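Local coordinates for protein CghA (PDB 6KBC) that belongs to a fungal family of two-domain, all-beta proteins of the calycin type and holds the ligand WK1 in a pocket, at residues Y182-I187 / M226-L231; V46-F51 / S65-G70; M254-L259 / N269-A274. One frame throughout, in Å; residues are numbered along the deposited sequence.

How the interactions relate
All three contacts are largely buried antiparallel strand pairs that reach WK1, and none is a surface contact. Interactions 1 and 2 share one run of neighbouring strands in the N-terminal region: strand 223-231 pairs with 181-200 on one edge and with 46-54 on the other, and a salt bridge from Arg228 to Glu47 joins them. Interaction 3 is a hairpin of the C-terminal region, met by interaction 1 through Arg185 and Asn272; it stays about 6 Å from interaction 2 at the nearest atoms. A bulge and the Trp183-Asp227 bond mark interaction 1, water-linked Glu47 and Arg68 with Ser65 on WK1 interaction 2, a valine-alanine face with Met257 on WK1 interaction 3.

Interaction 1: Y182-I187 / M226-L231; sequences YWFRPI and MDRSWL. With WK1 ((2S)-3-[(2S,4E)-4-[[(1R,2S,4aR,6S,8R,8aS)-2-[(E)-but-2-en-2-yl]-6,8-dimethyl-1,2,4a,5,6,7,8,8a-octahydronaphthalen-1-yl]-oxidanyl-methylidene]-3,5-bis(oxidanylidene)pyrrolidin-2-yl]-2-methyl-2-oxidanyl-propanoic acid), chain B.
Tyr182 lies across Trp230, with its CB over the indole's six-membered ring, 3.8 Å from the centroid; its ring and the five-membered ring are near parallel (24°) but slid apart, so they barely overlap. Tyr182 O takes two donors: Trp230 N, and Ser229 OG in the carbonyl plane, the latter 2.6 Å from Tyr182 O. Trp183 turns to the other face of the sheet. With CG anti to the backbone N (chi1 -178°), its indole reaches over the neighbouring strand, and NE1 donates to Asp227 OD2 over 2.9 Å, on the anti side of the carboxylate, while CZ3 touches WK1 C5 at 3.5 Å. Phe184 exchanges two backbone hydrogen bonds with Arg228 and brings its ring rim to rim with Trp230, CE1 to CZ3 3.4 Å, the planes almost perpendicular. Arg185 runs beside Asp227 without a direct salt bridge: water 1 accepts from NH1 and donates to Asp227 OD2, NH1 also reaches Asn272 O, and Arg246 takes Asp227 OD1. Pro186, which has no N-H to offer, sets CG 3.6 Å from Met226 SD and also against Arg228 CB. Ile187 restores the pairing, its O accepting from Met226 N at 2.9 Å. The one-residue slip between Phe184 and Ile187 is a beta bulge in an antiparallel pair, and Trp183 and Leu231 give this part of the calycin-type sheet its place in the WK1 pocket wall.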
loop_
_atom_site.group_PDB
_atom_site.type_symbol
_atom_site.label_atom_id
_atom_site.label_comp_id
_atom_site.label_asym_id
_atom_site.label_seq_id
_atom_site.Cartn_x
_atom_site.Cartn_y
_atom_site.Cartn_z
ATOM N N TYR A 182 2.805 -6.203 10.227
ATOM C CA TYR A 182 3.595 -5.014 9.934
ATOM C C TYR A 182 3.260 -4.474 8.559
ATOM O O TYR A 182 3.157 -5.232 7.590
ATOM C CB TYR A 182 5.091 -5.291 10.054
ATOM C CG TYR A 182 5.397 -5.950 11.361
ATOM C CD1 TYR A 182 5.631 -5.191 12.501
ATOM C CD2 TYR A 182 5.392 -7.329 11.473
ATOM C CE1 TYR A 182 5.876 -5.798 13.713
ATOM C CE2 TYR A 182 5.636 -7.944 12.682
ATOM C CZ TYR A 182 5.878 -7.179 13.793
ATOM O OH TYR A 182 6.119 -7.804 14.993
ATOM N N TRP A 183 3.034 -3.167 8.513
ATOM C CA TRP A 183 2.892 -2.427 7.270
ATOM C C TRP A 183 3.331 -1.009 7.573
ATOM O O TRP A 183 2.760 -0.350 8.444
ATOM C CB TRP A 183 1.458 -2.455 6.740
ATOM C CG TRP A 183 1.322 -1.729 5.446
ATOM C CD1 TRP A 183 1.498 -0.387 5.231
ATOM C CD2 TRP A 183 1.000 -2.297 4.180
ATOM N NE1 TRP A 183 1.297 -0.093 3.907
ATOM C CE2 TRP A 183 0.987 -1.246 3.240
ATOM C CE3 TRP A 183 0.700 -3.588 3.749
ATOM C CZ2 TRP A 183 0.712 -1.454 1.895
ATOM C CZ3 TRP A 183 0.425 -3.792 2.421
ATOM C CH2 TRP A 183 0.443 -2.731 1.502
ATOM N N PHE A 184 4.360 -0.542 6.883
ATOM C CA PHE A 184 4.793 0.827 7.060
ATOM C C PHE A 184 5.444 1.259 5.751
ATOM O O PHE A 184 5.435 0.520 4.762
ATOM C CB PHE A 184 5.716 0.943 8.281
ATOM C CG PHE A 184 6.939 0.086 8.179
ATOM C CD1 PHE A 184 6.918 -1.234 8.632
ATOM C CD2 PHE A 184 8.094 0.577 7.593
ATOM C CE1 PHE A 184 8.037 -2.044 8.507
ATOM C CE2 PHE A 184 9.219 -0.221 7.475
ATOM C CZ PHE A 184 9.194 -1.528 7.934
ATOM N N ARG A 185 6.023 2.449 5.742
ATOM C CA ARG A 185 6.418 3.079 4.486
ATOM C C ARG A 185 7.904 3.398 4.487
ATOM O O ARG A 185 8.323 4.439 5.024
ATOM C CB ARG A 185 5.577 4.333 4.255
ATOM C CG ARG A 185 4.113 3.961 3.981
ATOM C CD ARG A 185 3.164 5.129 4.168
ATOM N NE ARG A 185 3.069 5.529 5.562
ATOM C CZ ARG A 185 2.245 4.972 6.446
ATOM N NH1 ARG A 185 1.430 3.995 6.072
ATOM N NH2 ARG A 185 2.245 5.400 7.698
ATOM N N PRO A 186 8.735 2.540 3.901
ATOM C CA PRO A 186 10.164 2.879 3.779
ATOM C C PRO A 186 10.400 4.183 3.045
ATOM O O PRO A 186 11.334 4.923 3.386
ATOM C CB PRO A 186 10.731 1.678 3.017
ATOM C CG PRO A 186 9.853 0.545 3.442
ATOM C CD PRO A 186 8.462 1.159 3.466
ATOM N N ILE A 187 9.584 4.494 2.040
ATOM C CA ILE A 187 9.591 5.813 1.423
ATOM C C ILE A 187 8.168 6.346 1.434
ATOM O O ILE A 187 7.307 5.856 0.688
ATOM C CB ILE A 187 10.157 5.805 0.001
ATOM C CG1 ILE A 187 11.575 5.232 0.003
ATOM C CG2 ILE A 187 10.140 7.213 -0.537
ATOM C CD1 ILE A 187 12.075 4.866 -1.377
ATOM N N MET A 226 6.863 3.842 -1.388
ATOM C CA MET A 226 7.255 2.433 -1.276
ATOM C C MET A 226 6.761 1.956 0.087
ATOM O O MET A 226 7.052 2.600 1.059
ATOM C CB MET A 226 8.764 2.275 -1.400
ATOM C CG MET A 226 9.170 0.858 -1.630
ATOM S SD MET A 226 9.379 0.031 -0.084
ATOM C CE MET A 226 9.200 -1.674 -0.575
ATOM N N ASP A 227 5.930 0.926 0.083
ATOM C CA ASP A 227 5.355 0.362 1.324
ATOM C C ASP A 227 5.940 -1.032 1.530
ATOM O O ASP A 227 6.127 -1.725 0.574
ATOM C CB ASP A 227 3.833 0.332 1.296
ATOM C CG ASP A 227 3.170 1.697 1.326
ATOM O OD1 ASP A 227 3.713 2.618 0.794
ATOM O OD2 ASP A 227 2.121 1.796 1.890
ATOM N N ARG A 228 6.132 -1.394 2.781
ATOM C CA ARG A 228 6.745 -2.669 3.128
ATOM C C ARG A 228 5.897 -3.329 4.196
ATOM O O ARG A 228 5.536 -2.686 5.184
ATOM C CB ARG A 228 8.178 -2.470 3.629
ATOM C CG ARG A 228 8.835 -3.702 4.222
ATOM C CD ARG A 228 9.016 -4.819 3.220
ATOM N NE ARG A 228 9.958 -5.804 3.752
ATOM C CZ ARG A 228 9.714 -7.107 3.884
ATOM N NH1 ARG A 228 8.552 -7.625 3.519
ATOM N NH2 ARG A 228 10.652 -7.904 4.380
ATOM N N SER A 229 5.591 -4.605 3.997
ATOM C CA SER A 229 4.721 -5.324 4.905
ATOM C C SER A 229 5.202 -6.758 5.058
ATOM O O SER A 229 5.779 -7.343 4.134
ATOM C CB SER A 229 3.281 -5.326 4.408
ATOM O OG SER A 229 2.442 -6.138 5.223
ATOM N N TRP A 230 4.954 -7.315 6.238
ATOM C CA TRP A 230 5.053 -8.760 6.409
ATOM C C TRP A 230 4.180 -9.184 7.583
ATOM O O TRP A 230 4.034 -8.451 8.562
ATOM C CB TRP A 230 6.509 -9.202 6.598
ATOM C CG TRP A 230 7.121 -8.786 7.893
ATOM C CD1 TRP A 230 7.184 -9.516 9.046
ATOM C CD2 TRP A 230 7.795 -7.550 8.163
ATOM N NE1 TRP A 230 7.848 -8.802 10.019
ATOM C CE2 TRP A 230 8.224 -7.591 9.503
ATOM C CE3 TRP A 230 8.060 -6.405 7.406
ATOM C CZ2 TRP A 230 8.909 -6.534 10.099
ATOM C CZ3 TRP A 230 8.737 -5.366 7.995
ATOM C CH2 TRP A 230 9.157 -5.435 9.329
ATOM N N LEU A 231 3.598 -10.373 7.457
ATOM C CA LEU A 231 2.693 -10.966 8.436
ATOM C C LEU A 231 3.006 -12.452 8.513
ATOM O O LEU A 231 3.166 -13.095 7.466
ATOM C CB LEU A 231 1.225 -10.807 8.029
ATOM C CG LEU A 231 0.547 -9.469 8.187
ATOM C CD1 LEU A 231 0.848 -8.614 6.956
ATOM C CD2 LEU A 231 -0.948 -9.734 8.326
HETATM O O WK1 B . -5.050 -8.630 -7.348
HETATM C C17 WK1 B . -4.738 -7.475 -7.217
HETATM O O1 WK1 B . -4.283 -6.827 -8.117
HETATM C C19 WK1 B . -4.918 -6.801 -5.919
HETATM O O2 WK1 B . -5.576 -7.594 -4.991
HETATM C C18 WK1 B . -5.790 -5.599 -6.115
HETATM C C20 WK1 B . -3.511 -6.527 -5.465
HETATM C C22 WK1 B . -3.485 -5.526 -4.383
HETATM N N WK1 B . -2.196 -5.016 -3.954
HETATM C C21 WK1 B . -2.142 -5.005 -2.627
HETATM O O5 WK1 B . -1.094 -4.566 -1.970
HETATM C C23 WK1 B . -4.112 -5.874 -3.129
HETATM O O4 WK1 B . -5.311 -6.403 -2.989
HETATM C C24 WK1 B . -3.342 -5.554 -1.977
HETATM C C16 WK1 B . -3.714 -5.746 -0.579
HETATM O O3 WK1 B . -4.863 -6.247 -0.337
HETATM C C9 WK1 B . -2.849 -5.248 0.501
HETATM C C8 WK1 B . -3.318 -3.767 0.572
HETATM C C12 WK1 B . -3.622 -3.027 -0.714
HETATM C C13 WK1 B . -2.744 -2.255 -1.315
HETATM C C90 WK1 B . -3.072 -1.546 -2.584
HETATM C C14 WK1 B . -4.961 -3.162 -1.347
HETATM C C7 WK1 B . -4.548 -3.612 1.414
HETATM C C6 WK1 B . -4.548 -4.101 2.626
HETATM C C3 WK1 B . -3.432 -5.031 2.981
HETATM C C4 WK1 B . -3.026 -5.944 1.843
HETATM C C5 WK1 B . -1.719 -6.598 2.248
HETATM C C11 WK1 B . -1.347 -7.658 1.260
HETATM C C2 WK1 B . -3.569 -5.774 4.284
HETATM C C1 WK1 B . -2.174 -6.159 4.662
HETATM C C10 WK1 B . -2.022 -6.725 6.035
HETATM C C WK1 B . -1.701 -7.162 3.655
HETATM O O HOH W 1 0.217 3.292 3.390
HETATM O O HOH W 2 4.791 5.011 1.127
#

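Interaction 2: V46-F51 / S65-G70; sequences VETWLF and SFFRDG. With WK1 ((2S)-3-[(2S,4E)-4-[[(1R,2S,4aR,6S,8R,8aS)-2-[(E)-but-2-en-2-yl]-6,8-dimethyl-1,2,4a,5,6,7,8,8a-octahydronaphthalen-1-yl]-oxidanyl-methylidene]-3,5-bis(oxidanylidene)pyrrolidin-2-yl]-2-methyl-2-oxidanyl-propanoic acid), chain B.
Glu47 and Arg68 face each other as a hydrogen-bonded pair, each backbone N donating to the other's O, with Glu47 N to Arg68 O at 2.8 Å. Their charged ends stay apart, 4.6 Å between Glu47 OE1 and Arg68 NH1, and water 3 closes the gap: it sits at the guanidinium edge, in its plane, accepting from NH1 and donating to OE1. These buried charges have further partners outside: Arg228 and the backbone N of Lys36 for Glu47 OE2, Trp37 N for OE1, Ser100 for Arg68 NE and Ser8 for NH1. Trp49 and Phe66 form the second hydrogen-bonded pair, and the indole NE1 goes to Leu33 O. Phe66 CE1 meets Phe51 CD1, the rings rim to rim and 87° apart.

On the other face Ser65 OG donates to WK1 O5 over 2.7 Å. Thr48 OG1 lies in the plane of the Phe67 ring at its edge, 3.3 Å from CE1, and that same CE1 meets WK1 C11 at 3.6 Å. This is a regular antiparallel beta hairpin whose Thr48, Leu50, Ser65 and Phe67 line the ligand pocket.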
loop_
_atom_site.group_PDB
_atom_site.type_symbol
_atom_site.label_atom_id
_atom_site.label_comp_id
_atom_site.label_asym_id
_atom_site.label_seq_id
_atom_site.Cartn_x
_atom_site.Cartn_y
_atom_site.Cartn_z
ATOM N N VAL A 46 3.091 -13.816 4.693
ATOM C CA VAL A 46 3.040 -13.034 3.466
ATOM C C VAL A 46 3.985 -11.859 3.624
ATOM O O VAL A 46 3.992 -11.192 4.663
ATOM C CB VAL A 46 1.609 -12.581 3.118
ATOM C CG1 VAL A 46 1.047 -11.674 4.194
ATOM C CG2 VAL A 46 1.615 -11.844 1.781
ATOM N N GLU A 47 4.826 -11.651 2.619
ATOM C CA GLU A 47 5.698 -10.497 2.549
ATOM C C GLU A 47 5.307 -9.692 1.322
ATOM O O GLU A 47 4.987 -10.261 0.272
ATOM C CB GLU A 47 7.170 -10.914 2.482
ATOM C CG GLU A 47 7.586 -11.739 3.685
ATOM C CD GLU A 47 9.035 -11.543 4.066
ATOM O OE1 GLU A 47 9.804 -12.518 3.981
ATOM O OE2 GLU A 47 9.393 -10.430 4.486
ATOM N N THR A 48 5.306 -8.372 1.472
ATOM C CA THR A 48 4.846 -7.467 0.430
ATOM C C THR A 48 5.820 -6.309 0.300
ATOM O O THR A 48 6.210 -5.701 1.302
ATOM C CB THR A 48 3.434 -6.938 0.732
ATOM O OG1 THR A 48 2.570 -8.037 1.037
ATOM C CG2 THR A 48 2.881 -6.179 -0.468
ATOM N N TRP A 49 6.224 -6.030 -0.936
ATOM C CA TRP A 49 6.929 -4.811 -1.300
ATOM C C TRP A 49 6.046 -4.078 -2.296
ATOM O O TRP A 49 5.786 -4.595 -3.386
ATOM C CB TRP A 49 8.298 -5.114 -1.924
ATOM C CG TRP A 49 9.264 -5.807 -1.000
ATOM C CD1 TRP A 49 10.308 -5.235 -0.323
ATOM C CD2 TRP A 49 9.272 -7.192 -0.654
ATOM N NE1 TRP A 49 10.968 -6.186 0.412
ATOM C CE2 TRP A 49 10.350 -7.395 0.231
ATOM C CE3 TRP A 49 8.472 -8.283 -1.004
ATOM C CZ2 TRP A 49 10.645 -8.644 0.770
ATOM C CZ3 TRP A 49 8.770 -9.523 -0.467
ATOM C CH2 TRP A 49 9.842 -9.691 0.411
ATOM N N LEU A 50 5.571 -2.897 -1.920
ATOM C CA LEU A 50 4.629 -2.150 -2.746
ATOM C C LEU A 50 5.291 -0.898 -3.300
ATOM O O LEU A 50 5.960 -0.164 -2.566
ATOM C CB LEU A 50 3.378 -1.750 -1.943
ATOM C CG LEU A 50 2.299 -0.882 -2.621
ATOM C CD1 LEU A 50 0.922 -1.221 -2.023
ATOM C CD2 LEU A 50 2.584 0.630 -2.487
ATOM N N PHE A 51 5.060 -0.631 -4.584
ATOM C CA PHE A 51 5.563 0.570 -5.245
ATOM C C PHE A 51 4.423 1.157 -6.056
ATOM O O PHE A 51 3.750 0.431 -6.785
ATOM C CB PHE A 51 6.748 0.279 -6.187
ATOM C CG PHE A 51 7.915 -0.411 -5.525
ATOM C CD1 PHE A 51 7.905 -1.782 -5.329
ATOM C CD2 PHE A 51 9.032 0.314 -5.135
ATOM C CE1 PHE A 51 8.996 -2.418 -4.724
ATOM C CE2 PHE A 51 10.123 -0.312 -4.537
ATOM C CZ PHE A 51 10.099 -1.680 -4.333
ATOM N N SER A 65 2.363 -4.682 -6.264
ATOM C CA SER A 65 2.777 -5.310 -5.022
ATOM C C SER A 65 3.539 -6.568 -5.398
ATOM O O SER A 65 3.009 -7.421 -6.116
ATOM C CB SER A 65 1.577 -5.635 -4.117
ATOM O OG SER A 65 1.040 -4.442 -3.570
ATOM N N PHE A 66 4.790 -6.650 -4.957
ATOM C CA PHE A 66 5.570 -7.870 -5.073
ATOM C C PHE A 66 5.273 -8.735 -3.855
ATOM O O PHE A 66 5.546 -8.328 -2.719
ATOM C CB PHE A 66 7.060 -7.561 -5.166
ATOM C CG PHE A 66 7.451 -6.810 -6.414
ATOM C CD1 PHE A 66 7.335 -5.430 -6.472
ATOM C CD2 PHE A 66 7.945 -7.486 -7.525
ATOM C CE1 PHE A 66 7.712 -4.724 -7.624
ATOM C CE2 PHE A 66 8.323 -6.788 -8.676
ATOM C CZ PHE A 66 8.201 -5.410 -8.722
ATOM N N PHE A 67 4.719 -9.920 -4.095
ATOM C CA PHE A 67 4.239 -10.802 -3.044
ATOM C C PHE A 67 5.105 -12.049 -2.926
ATOM O O PHE A 67 5.486 -12.653 -3.934
ATOM C CB PHE A 67 2.801 -11.255 -3.314
ATOM C CG PHE A 67 1.755 -10.208 -3.066
ATOM C CD1 PHE A 67 1.669 -9.565 -1.841
ATOM C CD2 PHE A 67 0.817 -9.909 -4.043
ATOM C CE1 PHE A 67 0.673 -8.616 -1.603
ATOM C CE2 PHE A 67 -0.178 -8.967 -3.812
ATOM C CZ PHE A 67 -0.250 -8.322 -2.590
ATOM N N ARG A 68 5.399 -12.428 -1.685
ATOM C CA ARG A 68 5.699 -13.806 -1.309
ATOM C C ARG A 68 4.604 -14.221 -0.333
ATOM O O ARG A 68 4.586 -13.757 0.812
ATOM C CB ARG A 68 7.082 -13.926 -0.671
ATOM C CG ARG A 68 8.256 -13.696 -1.610
ATOM C CD ARG A 68 9.511 -13.623 -0.783
ATOM N NE ARG A 68 10.731 -13.667 -1.579
ATOM C CZ ARG A 68 11.935 -13.855 -1.056
ATOM N NH1 ARG A 68 12.059 -14.018 0.255
ATOM N NH2 ARG A 68 13.015 -13.880 -1.830
ATOM N N ASP A 69 3.683 -15.065 -0.786
ATOM C CA ASP A 69 2.523 -15.475 0.008
ATOM C C ASP A 69 2.590 -16.986 0.221
ATOM O O ASP A 69 2.291 -17.766 -0.692
ATOM C CB ASP A 69 1.222 -15.057 -0.678
ATOM C CG ASP A 69 -0.011 -15.244 0.211
ATOM O OD1 ASP A 69 0.078 -15.952 1.236
ATOM O OD2 ASP A 69 -1.077 -14.680 -0.120
ATOM N N GLY A 70 2.971 -17.391 1.435
ATOM C CA GLY A 70 3.095 -18.810 1.726
ATOM C C GLY A 70 1.782 -19.548 1.575
ATOM O O GLY A 70 1.740 -20.664 1.054
HETATM O O WK1 B . -5.050 -8.630 -7.348
HETATM C C17 WK1 B . -4.738 -7.475 -7.217
HETATM O O1 WK1 B . -4.283 -6.827 -8.117
HETATM C C19 WK1 B . -4.918 -6.801 -5.919
HETATM O O2 WK1 B . -5.576 -7.594 -4.991
HETATM C C18 WK1 B . -5.790 -5.599 -6.115
HETATM C C20 WK1 B . -3.511 -6.527 -5.465
HETATM C C22 WK1 B . -3.485 -5.526 -4.383
HETATM N N WK1 B . -2.196 -5.016 -3.954
HETATM C C21 WK1 B . -2.142 -5.005 -2.627
HETATM O O5 WK1 B . -1.094 -4.566 -1.970
HETATM C C23 WK1 B . -4.112 -5.874 -3.129
HETATM O O4 WK1 B . -5.311 -6.403 -2.989
HETATM C C24 WK1 B . -3.342 -5.554 -1.977
HETATM C C16 WK1 B . -3.714 -5.746 -0.579
HETATM O O3 WK1 B . -4.863 -6.247 -0.337
HETATM C C9 WK1 B . -2.849 -5.248 0.501
HETATM C C8 WK1 B . -3.318 -3.767 0.572
HETATM C C12 WK1 B . -3.622 -3.027 -0.714
HETATM C C13 WK1 B . -2.744 -2.255 -1.315
HETATM C C90 WK1 B . -3.072 -1.546 -2.584
HETATM C C14 WK1 B . -4.961 -3.162 -1.347
HETATM C C7 WK1 B . -4.548 -3.612 1.414
HETATM C C6 WK1 B . -4.548 -4.101 2.626
HETATM C C3 WK1 B . -3.432 -5.031 2.981
HETATM C C4 WK1 B . -3.026 -5.944 1.843
HETATM C C5 WK1 B . -1.719 -6.598 2.248
HETATM C C11 WK1 B . -1.347 -7.658 1.260
HETATM C C2 WK1 B . -3.569 -5.774 4.284
HETATM C C1 WK1 B . -2.174 -6.159 4.662
HETATM C C10 WK1 B . -2.022 -6.725 6.035
HETATM C C WK1 B . -1.701 -7.162 3.655
HETATM O O HOH W 3 10.111 -14.709 2.253
#

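Interaction 3: M254-L259 / N269-A274; sequences MAVMRL and NTVNAA. With WK1 ((2S)-3-[(2S,4E)-4-[[(1R,2S,4aR,6S,8R,8aS)-2-[(E)-but-2-en-2-yl]-6,8-dimethyl-1,2,4a,5,6,7,8,8a-octahydronaphthalen-1-yl]-oxidanyl-methylidene]-3,5-bis(oxidanylidene)pyrrolidin-2-yl]-2-methyl-2-oxidanyl-propanoic acid), chain B.
Val256 spreads its two methyls over the opposite strand: CG1 meets Val271 CG2 at 3.9 Å, where the two valines meet at a slant, and CG2 meets Ala273 CB at 3.8 Å. Arg258 shares this face. Its CB rests on Val271 CG2, and CG, anti to the backbone N (chi1 -174°), lies 3.3 Å from Thr270 O; the bend at chi2 then places CD 3.6 Å from Asn269 OD1, and the bend at chi3 turns the guanidinium off. Guanidinium and amide planes stand 61° apart, and each group is spoken for elsewhere, the guanidinium by Asp241 and Thr305, Asn269 OD1 by Ser288.

On the reverse face Met257 is paired with Asn272, yet the two ends diverge. Only the CB of Met257 stays near Asn272 O; the chain, bent at chi2 and chi3, leads off to WK1, where SD and CE both meet C6 at 3.4 Å. Leu259 CB lies 3.6 Å from Thr270 OG1, a hydroxyl hydrogen-bonded to Val177 O. Six backbone hydrogen bonds carry the hairpin, among them the nearly straight Thr270 N to Leu259 O (2.9 Å, 177°). Strand 239-249 pairs with the far edge of 252-261 and strand 280-285 with that of 269-277; strand 324-330 packs on Met254 and Val256, and strand 181-200 brings Trp183 and Arg185 against Met257 and Ala255. Separately, Asn272 ND2 donates to Glu176 O and to the carbonyl of Glu174 in helix 172-175.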
loop_
_atom_site.group_PDB
_atom_site.type_symbol
_atom_site.label_atom_id
_atom_site.label_comp_id
_atom_site.label_asym_id
_atom_site.label_seq_id
_atom_site.Cartn_x
_atom_site.Cartn_y
_atom_site.Cartn_z
ATOM N N MET A 254 -0.872 12.222 2.590
ATOM C CA MET A 254 -1.419 11.291 3.569
ATOM C C MET A 254 -1.320 9.872 3.047
ATOM O O MET A 254 -1.509 9.616 1.851
ATOM C CB MET A 254 -2.877 11.616 3.944
ATOM C CG MET A 254 -3.924 11.348 2.886
ATOM S SD MET A 254 -5.281 12.561 2.887
ATOM C CE MET A 254 -4.457 14.152 2.671
ATOM N N ALA A 255 -0.988 8.952 3.951
ATOM C CA ALA A 255 -0.853 7.554 3.591
ATOM C C ALA A 255 -1.393 6.732 4.745
ATOM O O ALA A 255 -1.172 7.068 5.908
ATOM C CB ALA A 255 0.602 7.185 3.274
ATOM N N VAL A 256 -2.161 5.702 4.421
ATOM C CA VAL A 256 -2.943 4.992 5.427
ATOM C C VAL A 256 -2.918 3.516 5.107
ATOM O O VAL A 256 -3.058 3.117 3.948
ATOM C CB VAL A 256 -4.415 5.474 5.486
ATOM C CG1 VAL A 256 -5.230 4.602 6.457
ATOM C CG2 VAL A 256 -4.490 6.928 5.910
ATOM N N MET A 257 -2.767 2.700 6.141
ATOM C CA MET A 257 -3.114 1.283 6.086
ATOM C C MET A 257 -3.912 1.047 7.358
ATOM O O MET A 257 -3.324 1.047 8.444
ATOM C CB MET A 257 -1.871 0.392 6.018
ATOM C CG MET A 257 -2.167 -1.100 5.776
ATOM S SD MET A 257 -3.536 -1.553 4.679
ATOM C CE MET A 257 -2.696 -1.250 3.147
ATOM N N ARG A 258 -5.241 0.926 7.235
ATOM C CA ARG A 258 -6.132 0.731 8.378
ATOM C C ARG A 258 -6.793 -0.645 8.280
ATOM O O ARG A 258 -7.375 -0.986 7.241
ATOM C CB ARG A 258 -7.210 1.839 8.474
ATOM C CG ARG A 258 -8.055 1.717 9.783
ATOM C CD ARG A 258 -9.222 0.822 9.395
ATOM N NE ARG A 258 -10.200 1.407 8.484
ATOM C CZ ARG A 258 -10.892 0.712 7.602
ATOM N NH1 ARG A 258 -10.386 -0.452 7.193
ATOM N NH2 ARG A 258 -11.872 1.280 6.915
ATOM N N LEU A 259 -6.764 -1.406 9.383
ATOM C CA LEU A 259 -7.392 -2.721 9.452
ATOM C C LEU A 259 -8.491 -2.703 10.504
ATOM O O LEU A 259 -8.324 -2.111 11.570
ATOM C CB LEU A 259 -6.406 -3.816 9.830
ATOM C CG LEU A 259 -5.265 -4.010 8.832
ATOM C CD1 LEU A 259 -4.229 -4.897 9.463
ATOM C CD2 LEU A 259 -5.843 -4.666 7.593
ATOM N N ASN A 269 -9.631 -2.039 15.792
ATOM C CA ASN A 269 -9.429 -0.969 14.824
ATOM C C ASN A 269 -7.963 -0.573 14.913
ATOM O O ASN A 269 -7.540 -0.006 15.927
ATOM C CB ASN A 269 -10.353 0.198 15.161
ATOM C CG ASN A 269 -10.667 1.077 13.971
ATOM O OD1 ASN A 269 -10.083 0.947 12.896
ATOM N ND2 ASN A 269 -11.599 1.994 14.166
ATOM N N THR A 270 -7.180 -0.910 13.888
ATOM C CA THR A 270 -5.747 -0.634 13.919
ATOM C C THR A 270 -5.319 0.074 12.639
ATOM O O THR A 270 -5.969 -0.039 11.591
ATOM C CB THR A 270 -4.919 -1.918 14.113
ATOM O OG1 THR A 270 -5.099 -2.796 12.995
ATOM C CG2 THR A 270 -5.356 -2.655 15.389
ATOM N N VAL A 271 -4.192 0.786 12.716
ATOM C CA VAL A 271 -3.773 1.615 11.592
ATOM C C VAL A 271 -2.287 1.920 11.694
ATOM O O VAL A 271 -1.732 2.085 12.783
ATOM C CB VAL A 271 -4.603 2.924 11.513
ATOM C CG1 VAL A 271 -4.232 3.879 12.635
ATOM C CG2 VAL A 271 -4.420 3.602 10.172
ATOM N N ASN A 272 -1.652 2.027 10.542
ATOM C CA ASN A 272 -0.343 2.651 10.434
ATOM C C ASN A 272 -0.493 3.721 9.362
ATOM O O ASN A 272 -0.691 3.395 8.193
ATOM C CB ASN A 272 0.716 1.619 10.074
ATOM C CG ASN A 272 2.110 2.146 10.287
ATOM O OD1 ASN A 272 2.496 3.141 9.665
ATOM N ND2 ASN A 272 2.848 1.538 11.220
ATOM N N ALA A 273 -0.474 4.986 9.773
ATOM C CA ALA A 273 -0.829 6.072 8.873
ATOM C C ALA A 273 0.015 7.285 9.201
ATOM O O ALA A 273 0.577 7.408 10.295
ATOM C CB ALA A 273 -2.316 6.448 8.971
ATOM N N ALA A 274 0.050 8.216 8.258
ATOM C CA ALA A 274 0.828 9.422 8.461
ATOM C C ALA A 274 0.219 10.546 7.645
ATOM O O ALA A 274 -0.225 10.330 6.512
ATOM C CB ALA A 274 2.296 9.208 8.066
HETATM O O WK1 B . -5.050 -8.630 -7.348
HETATM C C17 WK1 B . -4.738 -7.475 -7.217
HETATM O O1 WK1 B . -4.283 -6.827 -8.117
HETATM C C19 WK1 B . -4.918 -6.801 -5.919
HETATM O O2 WK1 B . -5.576 -7.594 -4.991
HETATM C C18 WK1 B . -5.790 -5.599 -6.115
HETATM C C20 WK1 B . -3.511 -6.527 -5.465
HETATM C C22 WK1 B . -3.485 -5.526 -4.383
HETATM N N WK1 B . -2.196 -5.016 -3.954
HETATM C C21 WK1 B . -2.142 -5.005 -2.627
HETATM O O5 WK1 B . -1.094 -4.566 -1.970
HETATM C C23 WK1 B . -4.112 -5.874 -3.129
HETATM O O4 WK1 B . -5.311 -6.403 -2.989
HETATM C C24 WK1 B . -3.342 -5.554 -1.977
HETATM C C16 WK1 B . -3.714 -5.746 -0.579
HETATM O O3 WK1 B . -4.863 -6.247 -0.337
HETATM C C9 WK1 B . -2.849 -5.248 0.501
HETATM C C8 WK1 B . -3.318 -3.767 0.572
HETATM C C12 WK1 B . -3.622 -3.027 -0.714
HETATM C C13 WK1 B . -2.744 -2.255 -1.315
HETATM C C90 WK1 B . -3.072 -1.546 -2.584
HETATM C C14 WK1 B . -4.961 -3.162 -1.347
HETATM C C7 WK1 B . -4.548 -3.612 1.414
HETATM C C6 WK1 B . -4.548 -4.101 2.626
HETATM C C3 WK1 B . -3.432 -5.031 2.981
HETATM C C4 WK1 B . -3.026 -5.944 1.843
HETATM C C5 WK1 B . -1.719 -6.598 2.248
HETATM C C11 WK1 B . -1.347 -7.658 1.260
HETATM C C2 WK1 B . -3.569 -5.774 4.284
HETATM C C1 WK1 B . -2.174 -6.159 4.662
HETATM C C10 WK1 B . -2.022 -6.725 6.035
HETATM C C WK1 B . -1.701 -7.162 3.655
#